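Ribokinase (Giardia lamblia, PDB 6WHJ) probably catalyses the ATP- and magnesium-dependent phosphorylation of D-ribose at O-5, giving D-ribose 5-phosphate for nucleotide and amino-acid synthesis or the pentose phosphate pathway. Local coordinates at residues A311-G316 and Q332-A337; E254-G259 and T303-A308; A7-I12 and I50-V55; V282-L287 and S296-I301; A38-G43 and K322-S327. All coordinates share one frame; numbering follows the deposited sequence.

How the interactions relate
From the N terminus, interaction 3 comes first: strand 9-12 is met by helix 44-55, closing a loop that contains residues 38-43, where interaction 5 starts. Interaction 5 does not close until 322-327, so the two cross, and they touch where K54 NZ of helix 44-55 reaches S325 O. Within that long span, interaction 2 joins edge strand 255-258 to helix 301-318, and interaction 4 closes a short loop wholly inside it, from the end of helix 272-287 to 296-301. Interaction 1 starts further along helix 301-318 and ends on helix 331-341, crossing interaction 5. Together they tie the central sheet, its C-terminal helices and the four-stranded sheet.

Interaction 1: A311-G316 and Q332-A337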
# COMPACT_ATOMS: atom_id res chain seq x y z
N ALA B 311 -26.85 2.70 17.85
CA ALA B 311 -25.63 2.47 17.07
C ALA B 311 -25.90 1.55 15.89
O ALA B 311 -25.30 1.71 14.82
CB ALA B 311 -24.53 1.90 17.96
N SER B 312 -26.80 0.57 16.06
CA SER B 312 -27.16 -0.32 14.96
C SER B 312 -27.80 0.45 13.80
O SER B 312 -27.45 0.23 12.64
CB SER B 312 -28.09 -1.43 15.44
OG SER B 312 -27.48 -2.19 16.46
N VAL B 313 -28.73 1.36 14.11
CA VAL B 313 -29.40 2.11 13.07
C VAL B 313 -28.39 2.97 12.31
O VAL B 313 -28.43 3.05 11.07
CB VAL B 313 -30.53 2.96 13.68
CG1 VAL B 313 -31.17 3.89 12.64
CG2 VAL B 313 -31.59 2.06 14.31
N ALA B 314 -27.47 3.61 13.03
CA ALA B 314 -26.45 4.41 12.37
C ALA B 314 -25.52 3.54 11.53
O ALA B 314 -25.18 3.90 10.39
CB ALA B 314 -25.66 5.21 13.40
N ALA B 315 -25.10 2.39 12.06
CA ALA B 315 -24.24 1.50 11.27
C ALA B 315 -24.99 0.92 10.08
O ALA B 315 -24.42 0.77 8.99
CB ALA B 315 -23.69 0.39 12.16
N GLY B 316 -26.28 0.62 10.26
CA GLY B 316 -27.06 0.10 9.16
C GLY B 316 -27.22 1.11 8.03
O GLY B 316 -27.36 0.73 6.87
N GLN B 332 -29.94 13.75 12.17
CA GLN B 332 -31.34 13.74 11.76
C GLN B 332 -31.66 12.49 10.96
O GLN B 332 -32.74 11.91 11.10
CB GLN B 332 -31.69 15.00 10.97
CG GLN B 332 -33.18 15.36 10.99
CD GLN B 332 -33.76 15.44 12.41
OE1 GLN B 332 -34.91 15.05 12.64
NE2 GLN B 332 -32.98 15.97 13.35
N GLU B 333 -30.73 12.06 10.09
CA GLU B 333 -30.93 10.82 9.35
C GLU B 333 -31.05 9.63 10.29
O GLU B 333 -31.88 8.74 10.06
CB GLU B 333 -29.79 10.59 8.36
CG GLU B 333 -29.64 11.68 7.32
CD GLU B 333 -28.32 11.58 6.59
OE1 GLU B 333 -27.65 12.62 6.39
OE2 GLU B 333 -27.94 10.45 6.22
N VAL B 334 -30.22 9.58 11.34
CA VAL B 334 -30.32 8.50 12.32
C VAL B 334 -31.63 8.61 13.10
O VAL B 334 -32.35 7.62 13.28
CB VAL B 334 -29.11 8.52 13.27
CG1 VAL B 334 -29.19 7.36 14.24
CG2 VAL B 334 -27.82 8.46 12.50
N ASP B 335 -31.96 9.82 13.58
CA ASP B 335 -33.21 10.01 14.31
C ASP B 335 -34.42 9.64 13.46
O ASP B 335 -35.38 9.04 13.96
CB ASP B 335 -33.35 11.46 14.80
CG ASP B 335 -32.46 11.77 15.98
OD1 ASP B 335 -32.33 12.97 16.31
OD2 ASP B 335 -31.88 10.83 16.57
N ASP B 336 -34.41 10.02 12.17
CA ASP B 336 -35.56 9.73 11.32
C ASP B 336 -35.77 8.23 11.17
O ASP B 336 -36.88 7.72 11.37
CB ASP B 336 -35.38 10.38 9.94
CG ASP B 336 -35.52 11.90 9.97
OD1 ASP B 336 -34.97 12.56 9.07
OD2 ASP B 336 -36.17 12.44 10.90
N ALA B 337 -34.71 7.49 10.84
CA ALA B 337 -34.85 6.06 10.60
C ALA B 337 -35.15 5.30 11.89
O ALA B 337 -35.75 4.22 11.84
CB ALA B 337 -33.60 5.51 9.93
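V313 and A314 of helix 301-318 meet V334 and A337 of helix 331-341 in a steep helix-to-helix packing at the C-terminal end of the ribokinase (PfkB) fold. The short axes come within 9.3 Å and their N-to-C directions differ by 113°, a geometry that confines the contact to one small patch around the crossing. There the nearest backbones are those of A314 and V334, with CA atoms 5.6 Å apart.

V313 points at the other helix. Its CG1, anti to the backbone N (chi1 174°), extends to A337 CB at 4.0 Å, while the CG1 atoms of V313 and V334 are 4.3 Å apart. V334 divides its two methyls between neighbouring residues: CG1 is the branch nearest V313, and CG2 rests against the methyl of A314, with V334 CG2 and A314 CB 4.0 Å apart. No hydrogen bond crosses between the segments; the contacts between side chains all join aliphatic carbons, and V313 CG1 also rests on the V334 carbonyl. Three of the four residues are buried.

E333 makes a salt bridge to R321, a predicted potassium-site residue in the connection between the two helices. Y261 touches both V313 and A337, and V334 also touches P329 and F310, the latter on helix 301-318. That helix lies between helix 331-341, met through V313 and A314, and helix 272-287, where A311 packs on F276 and F280 and A314 on S279.

Interaction 2: E254-G259 and T303-A308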
# COMPACT_ATOMS: atom_id res chain seq x y z
N GLU B 254 -26.47 -11.29 32.65
CA GLU B 254 -27.66 -10.81 31.94
C GLU B 254 -27.27 -10.39 30.54
O GLU B 254 -26.19 -9.83 30.32
CB GLU B 254 -28.35 -9.65 32.68
CG GLU B 254 -29.26 -10.10 33.80
CD GLU B 254 -30.52 -10.76 33.25
OE1 GLU B 254 -30.96 -11.79 33.82
OE2 GLU B 254 -31.08 -10.25 32.24
N SER B 255 -28.13 -10.71 29.58
CA SER B 255 -27.81 -10.54 28.18
C SER B 255 -28.92 -9.75 27.49
O SER B 255 -30.10 -9.92 27.82
CB SER B 255 -27.58 -11.92 27.53
OG SER B 255 -27.61 -11.88 26.12
N ARG B 256 -28.53 -8.88 26.56
CA ARG B 256 -29.47 -8.19 25.67
C ARG B 256 -28.98 -8.36 24.24
O ARG B 256 -27.83 -8.06 23.93
CB ARG B 256 -29.59 -6.71 26.04
CG ARG B 256 -30.21 -6.43 27.42
CD ARG B 256 -31.62 -6.99 27.55
NE ARG B 256 -32.28 -6.57 28.79
CZ ARG B 256 -32.21 -7.22 29.95
NH1 ARG B 256 -31.51 -8.34 30.07
NH2 ARG B 256 -32.86 -6.74 31.01
N THR B 257 -29.87 -8.80 23.36
CA THR B 257 -29.56 -8.98 21.94
C THR B 257 -30.05 -7.75 21.18
O THR B 257 -31.17 -7.29 21.40
CB THR B 257 -30.22 -10.25 21.39
OG1 THR B 257 -29.50 -11.40 21.83
CG2 THR B 257 -30.25 -10.23 19.87
N VAL B 258 -29.21 -7.23 20.29
CA VAL B 258 -29.52 -6.04 19.51
C VAL B 258 -29.27 -6.39 18.05
O VAL B 258 -28.13 -6.40 17.59
CB VAL B 258 -28.67 -4.82 19.93
CG1 VAL B 258 -29.01 -3.61 19.08
CG2 VAL B 258 -28.86 -4.50 21.41
N GLY B 259 -30.35 -6.65 17.31
CA GLY B 259 -30.22 -7.03 15.92
C GLY B 259 -29.74 -5.90 15.03
O GLY B 259 -29.75 -4.72 15.40
N THR B 303 -30.06 0.47 29.57
CA THR B 303 -29.48 1.71 29.05
C THR B 303 -28.40 1.41 28.03
O THR B 303 -28.32 2.06 26.98
CB THR B 303 -28.92 2.57 30.19
OG1 THR B 303 -29.95 2.87 31.14
CG2 THR B 303 -28.34 3.87 29.63
N ILE B 304 -27.54 0.43 28.33
CA ILE B 304 -26.53 -0.01 27.37
C ILE B 304 -27.20 -0.53 26.11
O ILE B 304 -26.72 -0.30 24.99
CB ILE B 304 -25.61 -1.07 28.01
CG1 ILE B 304 -25.07 -0.56 29.35
CG2 ILE B 304 -24.49 -1.48 27.06
CD1 ILE B 304 -24.24 0.70 29.25
N ALA B 305 -28.32 -1.24 26.28
CA ALA B 305 -29.03 -1.78 25.12
C ALA B 305 -29.61 -0.67 24.26
O ALA B 305 -29.53 -0.74 23.03
CB ALA B 305 -30.13 -2.74 25.57
N GLU B 306 -30.15 0.39 24.88
CA GLU B 306 -30.72 1.47 24.08
C GLU B 306 -29.64 2.19 23.28
O GLU B 306 -29.86 2.57 22.12
CB GLU B 306 -31.50 2.45 24.96
CG GLU B 306 -32.16 3.55 24.13
CD GLU B 306 -32.94 4.56 24.95
OE1 GLU B 306 -33.17 5.68 24.44
OE2 GLU B 306 -33.34 4.23 26.09
N ALA B 307 -28.46 2.38 23.87
CA ALA B 307 -27.36 2.99 23.13
C ALA B 307 -26.95 2.13 21.94
O ALA B 307 -26.65 2.65 20.86
CB ALA B 307 -26.17 3.22 24.07
N ALA B 308 -26.98 0.80 22.09
CA ALA B 308 -26.60 -0.08 21.00
C ALA B 308 -27.66 -0.16 19.91
O ALA B 308 -27.31 -0.30 18.73
CB ALA B 308 -26.29 -1.48 21.54
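V258 and R256, two residues apart on strand 255-258, both direct their side chains at helix 301-318, where A308 and A305 receive them. The strand is the outermost at this end of the nine-stranded sheet, antiparallel to strand 245-249 (R256 bonded with I247, V258 with S245), and the helix packs on it. Strand and helix run almost side by side in the same sense: their short axes differ by 13° and approach to 8.9 Å. The pairing therefore keeps step, R256 lying over A305 and V258 over A308.

V258 straddles the last of these helix residues. Its CG2 comes to 4.0 Å from A308 CB, and its CG1, the branch anti to the backbone N, lies beside the A308 carbonyl, with V258 CG1 3.7 Å from A308 O. R256 uses the root of its side chain here, its CB lying 4.0 Å from the CB of A305. Beyond that the chain bends at chi2 (-60°) and the guanidinium heads back along its own strand. There R256 NH1 donates to E254 OE2 at 2.9 Å, almost in the guanidinium plane, as part of a salt bridge. The same nitrogen donates to S255 O at 3.1 Å, from well above the carbonyl plane. R256 NE makes a further salt bridge to D302, near the start of the helix, so charge pairing links strand and helix beside the aliphatic contacts.

Chemically the segments meet by apolar packing of aliphatic side chains on methyls and on helix carbonyls, with no hydrogen bond between them. Directional bonding is left to the R256 head, whose carboxylate partners would restrict its rotation and probably stabilise its positive charge.

Interaction 3: A7-I12 and I50-V55; sequences AKIVII and IACGKV
Between I9, I11 and C52 there are no flat groups to set face or edge: no ring, amide, carboxylate or guanidinium of either segment enters the contact. What meets instead is one thiol and the branches of two isoleucines. C52 directs its side chain at the strand, SG lying anti to the carbonyl carbon (chi1 -76°), and the sulfur is the atom that touches both partners. From I9 it receives two branches almost equally, SG being 3.9 Å from I9 CG2 and 4.0 Å from I9 CD1. From I11 it meets the far end alone, with C52 SG 4.2 Å from I11 CD1. The backbones stay well apart, the CA atoms of I9 and C52 being 8.1 Å from each other, and the side chains reach across that separation.

Strand 9-12 lies in the central sheet between the parallel strands 62-69 and 140-143. Helix 44-55 precedes strand 62-69 in sequence, so the contact belongs to a beta-alpha-beta crossover, here with strands 16-22 and 32-42 inserted between the first strand and the helix. C52 also touches A62 at the start of the returning strand.

Helix 272-287 packs on I9 too, through V282 and M285. The I11 side chain lies about 4 Å, nearest atoms, from G45, a residue predicted to bind the substrate.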
# COMPACT_ATOMS: atom_id res chain seq x y z
N ALA B 7 -16.16 19.08 26.53
CA ALA B 7 -16.02 17.82 25.83
C ALA B 7 -16.57 16.71 26.72
O ALA B 7 -16.23 16.64 27.90
CB ALA B 7 -14.56 17.55 25.46
N LYS B 8 -17.44 15.87 26.16
CA LYS B 8 -18.00 14.75 26.90
C LYS B 8 -17.51 13.40 26.42
O LYS B 8 -17.54 12.44 27.19
CB LYS B 8 -19.54 14.77 26.82
CG LYS B 8 -20.22 16.08 27.23
CD LYS B 8 -20.71 16.05 28.66
CE LYS B 8 -19.60 16.34 29.66
NZ LYS B 8 -19.94 15.86 31.03
N ILE B 9 -17.02 13.31 25.18
CA ILE B 9 -16.42 12.09 24.64
C ILE B 9 -15.00 12.43 24.23
O ILE B 9 -14.78 13.32 23.41
CB ILE B 9 -17.21 11.54 23.43
CG1 ILE B 9 -18.67 11.25 23.82
CG2 ILE B 9 -16.54 10.27 22.88
CD1 ILE B 9 -19.59 11.04 22.62
N VAL B 10 -14.03 11.73 24.82
CA VAL B 10 -12.62 11.91 24.52
C VAL B 10 -12.14 10.62 23.86
O VAL B 10 -12.27 9.53 24.44
CB VAL B 10 -11.81 12.23 25.79
CG1 VAL B 10 -10.33 12.41 25.48
CG2 VAL B 10 -12.35 13.47 26.48
N ILE B 11 -11.60 10.72 22.65
CA ILE B 11 -11.10 9.56 21.92
C ILE B 11 -9.59 9.70 21.80
O ILE B 11 -9.09 10.64 21.17
CB ILE B 11 -11.75 9.41 20.53
CG1 ILE B 11 -13.27 9.39 20.62
CG2 ILE B 11 -11.25 8.17 19.83
CD1 ILE B 11 -13.90 10.74 20.36
N ILE B 12 -8.86 8.78 22.43
CA ILE B 12 -7.41 8.77 22.40
C ILE B 12 -6.99 7.64 21.46
O ILE B 12 -7.11 6.46 21.82
CB ILE B 12 -6.82 8.56 23.80
CG1 ILE B 12 -7.45 9.52 24.81
CG2 ILE B 12 -5.32 8.76 23.76
CD1 ILE B 12 -7.16 9.17 26.27
N ILE B 50 -14.60 11.06 14.35
CA ILE B 50 -15.36 11.73 13.30
C ILE B 50 -16.81 11.26 13.31
O ILE B 50 -17.74 12.05 13.13
CB ILE B 50 -14.66 11.53 11.94
CG1 ILE B 50 -13.32 12.28 11.95
CG2 ILE B 50 -15.54 12.00 10.79
CD1 ILE B 50 -12.49 12.18 10.67
N ALA B 51 -17.02 9.96 13.55
CA ALA B 51 -18.38 9.45 13.69
C ALA B 51 -19.12 10.10 14.85
O ALA B 51 -20.31 10.41 14.75
CB ALA B 51 -18.36 7.93 13.84
N CYS B 52 -18.42 10.33 15.97
CA CYS B 52 -19.03 11.06 17.08
C CYS B 52 -19.48 12.44 16.63
O CYS B 52 -20.64 12.82 16.82
CB CYS B 52 -18.06 11.19 18.26
SG CYS B 52 -17.85 9.70 19.27
N GLY B 53 -18.56 13.21 16.02
CA GLY B 53 -18.90 14.55 15.59
C GLY B 53 -20.08 14.62 14.64
O GLY B 53 -20.87 15.56 14.70
N LYS B 54 -20.23 13.61 13.77
CA LYS B 54 -21.33 13.66 12.80
C LYS B 54 -22.66 13.20 13.38
O LYS B 54 -23.71 13.67 12.94
CB LYS B 54 -21.00 12.80 11.58
CG LYS B 54 -19.86 13.34 10.72
CD LYS B 54 -19.86 12.60 9.39
CE LYS B 54 -18.87 13.19 8.41
NZ LYS B 54 -18.57 12.17 7.36
N VAL B 55 -22.64 12.31 14.36
CA VAL B 55 -23.88 11.81 14.94
C VAL B 55 -24.29 12.67 16.13
O VAL B 55 -25.47 12.67 16.52
CB VAL B 55 -23.70 10.33 15.31
CG1 VAL B 55 -24.91 9.78 16.03
CG2 VAL B 55 -23.44 9.49 14.06

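Interaction 4: V282-L287 and S296-I301; sequences VRLMEL and SALNDI
L284 and L298 make the innermost contact, a methyl resting against both the side chain and the backbone of its neighbour. L298 CD2 is 3.5 Å from L284 CD1 and 3.8 Å from L284 CG, and it also lies 3.4 Å from the carbonyl O of L284. L284 holds CG anti to its backbone N and beside its carbonyl carbon (chi1 -162°), which brings branch and carbonyl within reach of one methyl. The two leucine side chains slant across one another. A looser second touch follows one helical turn on, where A297 CB is 4.4 Å from L287 O.

Around this core, L287 turns CD2 over one face of the R283 guanidinium, 3.5 Å above its plane and displaced toward the rim. R283 NH1 donates to the anti lone pair of E286 OE1 at 3.0 Å in a bent bond (136°), with OE1 27° out of the guanidinium plane. R283 has a second carboxylate partner in E306, and E286 a second arginine in R331. On the opposing side, L298 sits in a 3-10 segment, with D300 N bonded to A297 O and N299 N to S296 O.

D300 then caps the N terminus of helix 301-318 by accepting from D302 N. The contact thus closes the loop between helices 272-287 and 301-318, with L284 also packed on I304 of the latter helix and L140 of strand 140-143.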
# COMPACT_ATOMS: atom_id res chain seq x y z
N VAL B 282 -21.98 8.22 21.44
CA VAL B 282 -22.82 9.41 21.43
C VAL B 282 -24.10 9.17 22.23
O VAL B 282 -24.43 9.93 23.14
CB VAL B 282 -23.13 9.85 19.99
CG1 VAL B 282 -24.29 10.83 19.97
CG2 VAL B 282 -21.90 10.49 19.38
N ARG B 283 -24.81 8.08 21.91
CA ARG B 283 -26.06 7.78 22.61
C ARG B 283 -25.83 7.40 24.06
O ARG B 283 -26.65 7.72 24.92
CB ARG B 283 -26.80 6.64 21.90
CG ARG B 283 -28.27 6.54 22.28
CD ARG B 283 -29.01 7.81 21.95
NE ARG B 283 -30.38 7.76 22.47
CZ ARG B 283 -30.92 8.68 23.26
NH1 ARG B 283 -30.23 9.76 23.62
NH2 ARG B 283 -32.17 8.52 23.67
N LEU B 284 -24.72 6.72 24.36
CA LEU B 284 -24.40 6.40 25.74
C LEU B 284 -24.20 7.67 26.55
O LEU B 284 -24.77 7.82 27.64
CB LEU B 284 -23.15 5.53 25.78
CG LEU B 284 -22.84 4.74 27.05
CD1 LEU B 284 -24.06 3.94 27.45
CD2 LEU B 284 -21.67 3.81 26.77
N MET B 285 -23.44 8.61 26.00
CA MET B 285 -23.20 9.88 26.68
C MET B 285 -24.49 10.67 26.86
O MET B 285 -24.66 11.35 27.88
CB MET B 285 -22.17 10.70 25.89
CG MET B 285 -21.80 12.04 26.51
SD MET B 285 -22.88 13.38 25.93
CE MET B 285 -22.57 13.28 24.17
N GLU B 286 -25.41 10.58 25.90
CA GLU B 286 -26.66 11.33 26.01
C GLU B 286 -27.58 10.73 27.06
O GLU B 286 -28.22 11.46 27.81
CB GLU B 286 -27.36 11.39 24.65
CG GLU B 286 -26.72 12.35 23.68
CD GLU B 286 -27.29 12.24 22.27
OE1 GLU B 286 -28.19 11.39 22.05
OE2 GLU B 286 -26.85 13.02 21.40
N LEU B 287 -27.64 9.40 27.13
CA LEU B 287 -28.50 8.76 28.12
C LEU B 287 -28.02 9.03 29.54
O LEU B 287 -28.83 9.01 30.48
CB LEU B 287 -28.56 7.25 27.86
CG LEU B 287 -29.28 6.84 26.57
CD1 LEU B 287 -29.08 5.36 26.29
CD2 LEU B 287 -30.76 7.20 26.59
N SER B 296 -24.87 6.90 36.71
CA SER B 296 -25.03 5.51 37.11
C SER B 296 -26.10 4.81 36.29
O SER B 296 -26.32 3.61 36.47
CB SER B 296 -25.36 5.41 38.60
OG SER B 296 -26.57 6.07 38.91
N ALA B 297 -26.80 5.55 35.42
CA ALA B 297 -27.62 4.92 34.39
C ALA B 297 -26.76 4.09 33.45
O ALA B 297 -27.25 3.14 32.83
CB ALA B 297 -28.38 5.97 33.59
N LEU B 298 -25.48 4.44 33.32
CA LEU B 298 -24.58 3.64 32.49
C LEU B 298 -24.24 2.30 33.13
O LEU B 298 -23.46 1.54 32.55
CB LEU B 298 -23.30 4.42 32.19
CG LEU B 298 -23.53 5.80 31.56
CD1 LEU B 298 -22.21 6.46 31.19
CD2 LEU B 298 -24.46 5.75 30.37
N ASN B 299 -24.77 2.01 34.32
CA ASN B 299 -24.61 0.72 34.97
C ASN B 299 -25.80 -0.22 34.71
O ASN B 299 -25.78 -1.35 35.20
CB ASN B 299 -24.44 0.90 36.47
CG ASN B 299 -23.17 1.65 36.84
OD1 ASN B 299 -22.22 1.73 36.05
ND2 ASN B 299 -23.16 2.23 38.04
N ASP B 300 -26.82 0.25 33.99
CA ASP B 300 -28.03 -0.50 33.68
C ASP B 300 -27.91 -1.14 32.30
O ASP B 300 -27.56 -0.45 31.33
CB ASP B 300 -29.25 0.42 33.74
CG ASP B 300 -30.57 -0.30 33.42
OD1 ASP B 300 -30.57 -1.51 33.10
OD2 ASP B 300 -31.64 0.36 33.46
N ILE B 301 -28.19 -2.44 32.20
CA ILE B 301 -27.99 -3.13 30.93
C ILE B 301 -29.00 -2.67 29.89
O ILE B 301 -28.71 -2.70 28.69
CB ILE B 301 -28.03 -4.66 31.11
CG1 ILE B 301 -27.44 -5.34 29.88
CG2 ILE B 301 -29.46 -5.13 31.30
CD1 ILE B 301 -27.44 -6.84 29.94

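Interaction 5: A38-G43 and K322-S327. With EDO (1,2-ethanediol), chain F.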
# COMPACT_ATOMS: atom_id res chain seq x y z
N ALA B 38 -7.03 4.90 -4.32
CA ALA B 38 -7.76 5.97 -3.65
C ALA B 38 -7.11 6.27 -2.30
O ALA B 38 -6.65 5.36 -1.59
CB ALA B 38 -9.23 5.60 -3.47
N SER B 39 -7.07 7.55 -1.94
CA SER B 39 -6.49 8.01 -0.69
C SER B 39 -7.58 8.63 0.18
O SER B 39 -8.40 9.41 -0.30
CB SER B 39 -5.40 9.04 -0.98
OG SER B 39 -4.98 9.66 0.21
N SER B 40 -7.57 8.29 1.47
CA SER B 40 -8.65 8.74 2.34
C SER B 40 -8.21 8.73 3.80
O SER B 40 -7.22 8.10 4.18
CB SER B 40 -9.90 7.88 2.14
OG SER B 40 -9.80 6.68 2.87
N HIS B 41 -8.97 9.46 4.62
CA HIS B 41 -8.73 9.54 6.05
C HIS B 41 -9.09 8.23 6.75
O HIS B 41 -10.13 7.62 6.48
CB HIS B 41 -9.57 10.67 6.65
CG HIS B 41 -9.16 12.03 6.19
ND1 HIS B 41 -7.84 12.46 6.23
CD2 HIS B 41 -9.87 13.03 5.63
CE1 HIS B 41 -7.77 13.69 5.74
NE2 HIS B 41 -8.98 14.05 5.36
N GLY B 42 -8.23 7.79 7.65
CA GLY B 42 -8.46 6.58 8.41
C GLY B 42 -7.91 6.69 9.81
O GLY B 42 -7.84 7.78 10.39
N GLY B 43 -7.52 5.56 10.37
CA GLY B 43 -7.16 5.47 11.77
C GLY B 43 -8.40 5.17 12.58
O GLY B 43 -9.40 5.88 12.48
N LYS B 322 -20.91 4.39 0.49
CA LYS B 322 -19.47 4.21 0.35
C LYS B 322 -18.74 5.37 0.99
O LYS B 322 -19.21 6.51 0.95
CB LYS B 322 -19.09 4.09 -1.13
N GLY B 323 -17.59 5.09 1.61
CA GLY B 323 -16.68 6.16 1.99
C GLY B 323 -16.10 6.22 3.39
O GLY B 323 -15.71 7.31 3.83
N THR B 324 -16.00 5.09 4.09
CA THR B 324 -15.45 5.02 5.44
C THR B 324 -16.21 5.94 6.39
O THR B 324 -17.29 5.57 6.88
CB THR B 324 -13.94 5.36 5.47
OG1 THR B 324 -13.24 4.54 4.52
CG2 THR B 324 -13.35 5.09 6.85
N SER B 325 -15.67 7.12 6.67
CA SER B 325 -16.39 8.07 7.51
C SER B 325 -17.26 9.02 6.70
O SER B 325 -18.08 9.74 7.29
CB SER B 325 -15.41 8.87 8.38
OG SER B 325 -15.43 8.39 9.72
N ALA B 326 -17.13 9.03 5.37
CA ALA B 326 -18.07 9.76 4.53
C ALA B 326 -19.46 9.14 4.59
O ALA B 326 -20.46 9.84 4.35
CB ALA B 326 -17.59 9.81 3.09
N SER B 327 -19.55 7.86 4.94
CA SER B 327 -20.82 7.17 5.03
C SER B 327 -21.44 7.24 6.41
O SER B 327 -22.53 6.70 6.62
CB SER B 327 -20.64 5.70 4.61
OG SER B 327 -19.44 5.17 5.13
C1 EDO F . -8.00 1.29 10.17
O1 EDO F . -6.96 0.36 10.51
C2 EDO F . -7.57 2.15 8.99
O2 EDO F . -6.21 2.56 9.20
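T324 faces H41 from an uncommon backbone conformation: at phi 57° and psi -100° it occupies the second position of a type II' beta turn, G323 to A326, a place most often taken by glycine. The turn is closed by A326 N bonding to G323 O at 2.7 Å. Weak support comes from S327 OG, which donates to T324 O at 2.8 Å.

Between the segments the contact is slight, and no hydrogen bond links them. T324 sends CG2, the branch anti to its backbone N, to 4.1 Å from the carbonyl O of H41. Its hydroxyl faces that of S40 at longer range, T324 OG1 and S40 OG being 4.4 Å apart. The H41 imidazole is occupied otherwise, with ND1 bonded to Y15 OH and the ring stacked on that of H80.

Both segments carry predicted site residues. G323 and S327 are expected to bind potassium, whereas G43, at the N-cap of helix 44-55, is expected to bind the sugar. A 1,2-ethanediol, probably from the crystallisation liquor, lies beside G43, whose N reaches its O2 in a weak 3.5 Å hydrogen bond. N16, D18 and E146, all predicted substrate-binding residues, also bond to this diol, consistent with its occupying part of the sugar pocket.

Segment 38-43, on strand 32-42 and paired with strand 16-22 through S40 and D18, lies beside the loop joining helices 301-318 and 331-341. Helix 44-55, which follows the strand in the chain, also packs on that loop through N47 on T324, and K54 NZ probably hydrogen-bonds S325 O.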